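Local coordinates for protein endo-b-1,4-glucanase (Nasutitermes takasagoensis, PDB 1KS8) that probably hydrolyses internal beta-1,4-glucosidic linkages in cellulose and related beta-glucans, as a termite family 9 glycosyl hydrolase with an (alpha/alpha)6 fold, at residues Q28-T31 and W32-D35. Sequence-based numbering, arbitrary orientation.
Sequences QKVT and WRKD
Val-30 and Arg-33 are the two ends of a type I beta turn, with Thr-31 and Trp-32 at its corners. The closing bond is weak: Arg-33 N lies 3.4 Å from Val-30 O. An inverse gamma turn centred on Val-30 overlaps its start, with a weak bond from Thr-31 N to Lys-29 O. The side chains of Val-30 and Trp-32 are neighbours with a common direction. Val-30 CG1 sits over one indole face in a CH-pi contact, 3.6 Å from the centroid of the five-membered ring. The methyl is displaced toward the rim of the indole, and its nearest ring atom is Trp-32 NE1, at 3.3 Å. With chi1 at 48°, Trp-32 CG is flanked by both its own backbone N and C, which lays the indole beside Val-30. Arg-33 CG stands over the same face, also toward its rim, and packs on Val-30 CG1 at 4.0 Å. The Lys-34 chain bends at chi2 (-62°) and folds back to the turn. Its NZ donates to Thr-31 O at 3.0 Å, almost straight in line with the carbonyl bond. The Arg-33 chain bends off so that NH1 bonds to the carbonyl oxygens of Ala-18 and Arg-20. Trp-32 also stacks with His-385, and Val-30 touches Leu-14 of helix 5-18. The arrangement is a type I beta turn overlapped by an inverse gamma turn, in the loop joining helix 5-18 to strand 60-61 of this (alpha/alpha)6 domain.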
loop_
_atom_site.group_PDB
_atom_site.type_symbol
_atom_site.label_atom_id
_atom_site.label_comp_id
_atom_site.label_asym_id
_atom_site.label_seq_id
_atom_site.Cartn_x
_atom_site.Cartn_y
_atom_site.Cartn_z
ATOM N N GLN A 28 -12.706 -15.523 -7.895
ATOM C CA GLN A 28 -12.286 -15.042 -6.581
ATOM C C GLN A 28 -11.861 -16.255 -5.751
ATOM O O GLN A 28 -12.542 -17.281 -5.758
ATOM C CB GLN A 28 -13.457 -14.322 -5.897
ATOM C CG GLN A 28 -13.239 -13.965 -4.426
ATOM C CD GLN A 28 -12.609 -12.599 -4.208
ATOM O OE1 GLN A 28 -12.378 -12.195 -3.064
ATOM N NE2 GLN A 28 -12.333 -11.880 -5.294
ATOM N N LYS A 29 -10.740 -16.142 -5.043
ATOM C CA LYS A 29 -10.242 -17.241 -4.218
ATOM C C LYS A 29 -10.709 -17.122 -2.770
ATOM O O LYS A 29 -10.951 -18.129 -2.105
ATOM C CB LYS A 29 -8.714 -17.307 -4.298
ATOM C CG LYS A 29 -8.227 -17.740 -5.679
ATOM C CD LYS A 29 -6.715 -17.690 -5.828
ATOM C CE LYS A 29 -6.319 -18.067 -7.251
ATOM N NZ LYS A 29 -4.851 -18.010 -7.476
ATOM N N VAL A 30 -10.828 -15.893 -2.278
ATOM C CA VAL A 30 -11.315 -15.665 -0.921
ATOM C C VAL A 30 -12.830 -15.564 -1.097
ATOM O O VAL A 30 -13.402 -14.477 -1.211
ATOM C CB VAL A 30 -10.734 -14.365 -0.332
ATOM C CG1 VAL A 30 -11.311 -14.116 1.053
ATOM C CG2 VAL A 30 -9.218 -14.478 -0.257
ATOM N N THR A 31 -13.464 -16.732 -1.126
ATOM C CA THR A 31 -14.895 -16.844 -1.357
ATOM C C THR A 31 -15.850 -16.486 -0.228
ATOM O O THR A 31 -17.056 -16.427 -0.455
ATOM C CB THR A 31 -15.242 -18.252 -1.869
ATOM O OG1 THR A 31 -14.794 -19.230 -0.927
ATOM C CG2 THR A 31 -14.565 -18.500 -3.211
ATOM N N TRP A 32 -15.344 -16.264 0.984
ATOM C CA TRP A 32 -16.252 -15.869 2.055
ATOM C C TRP A 32 -16.607 -14.392 1.888
ATOM O O TRP A 32 -17.547 -13.897 2.510
ATOM C CB TRP A 32 -15.658 -16.140 3.446
ATOM C CG TRP A 32 -14.254 -15.680 3.674
ATOM C CD1 TRP A 32 -13.115 -16.424 3.548
ATOM C CD2 TRP A 32 -13.838 -14.385 4.123
ATOM N NE1 TRP A 32 -12.017 -15.675 3.896
ATOM C CE2 TRP A 32 -12.432 -14.419 4.252
ATOM C CE3 TRP A 32 -14.518 -13.198 4.430
ATOM C CZ2 TRP A 32 -11.690 -13.312 4.676
ATOM C CZ3 TRP A 32 -13.780 -12.096 4.851
ATOM C CH2 TRP A 32 -12.380 -12.162 4.969
ATOM N N ARG A 33 -15.851 -13.694 1.041
ATOM C CA ARG A 33 -16.131 -12.290 0.748
ATOM C C ARG A 33 -17.185 -12.270 -0.359
ATOM O O ARG A 33 -17.141 -13.091 -1.280
ATOM C CB ARG A 33 -14.869 -11.560 0.271
ATOM C CG ARG A 33 -13.944 -11.056 1.377
ATOM C CD ARG A 33 -14.649 -10.058 2.293
ATOM N NE ARG A 33 -15.582 -9.217 1.547
ATOM C CZ ARG A 33 -15.229 -8.277 0.677
ATOM N NH1 ARG A 33 -13.946 -8.026 0.440
ATOM N NH2 ARG A 33 -16.166 -7.616 0.008
ATOM N N LYS A 34 -18.123 -11.332 -0.268
ATOM C CA LYS A 34 -19.202 -11.226 -1.247
ATOM C C LYS A 34 -19.282 -9.845 -1.890
ATOM O O LYS A 34 -18.666 -8.893 -1.417
ATOM C CB LYS A 34 -20.541 -11.526 -0.570
ATOM C CG LYS A 34 -20.577 -12.827 0.217
ATOM C CD LYS A 34 -20.350 -14.033 -0.677
ATOM C CE LYS A 34 -20.287 -15.308 0.147
ATOM N NZ LYS A 34 -20.020 -16.514 -0.686
ATOM N N ASP A 35 -20.053 -9.746 -2.968
ATOM C CA ASP A 35 -20.238 -8.474 -3.656
ATOM C C ASP A 35 -20.746 -7.443 -2.651
ATOM O O ASP A 35 -21.615 -7.742 -1.828
ATOM C CB ASP A 35 -21.265 -8.613 -4.786
ATOM C CG ASP A 35 -20.815 -9.555 -5.885
ATOM O OD1 ASP A 35 -19.629 -9.941 -5.914
ATOM O OD2 ASP A 35 -21.664 -9.899 -6.737
#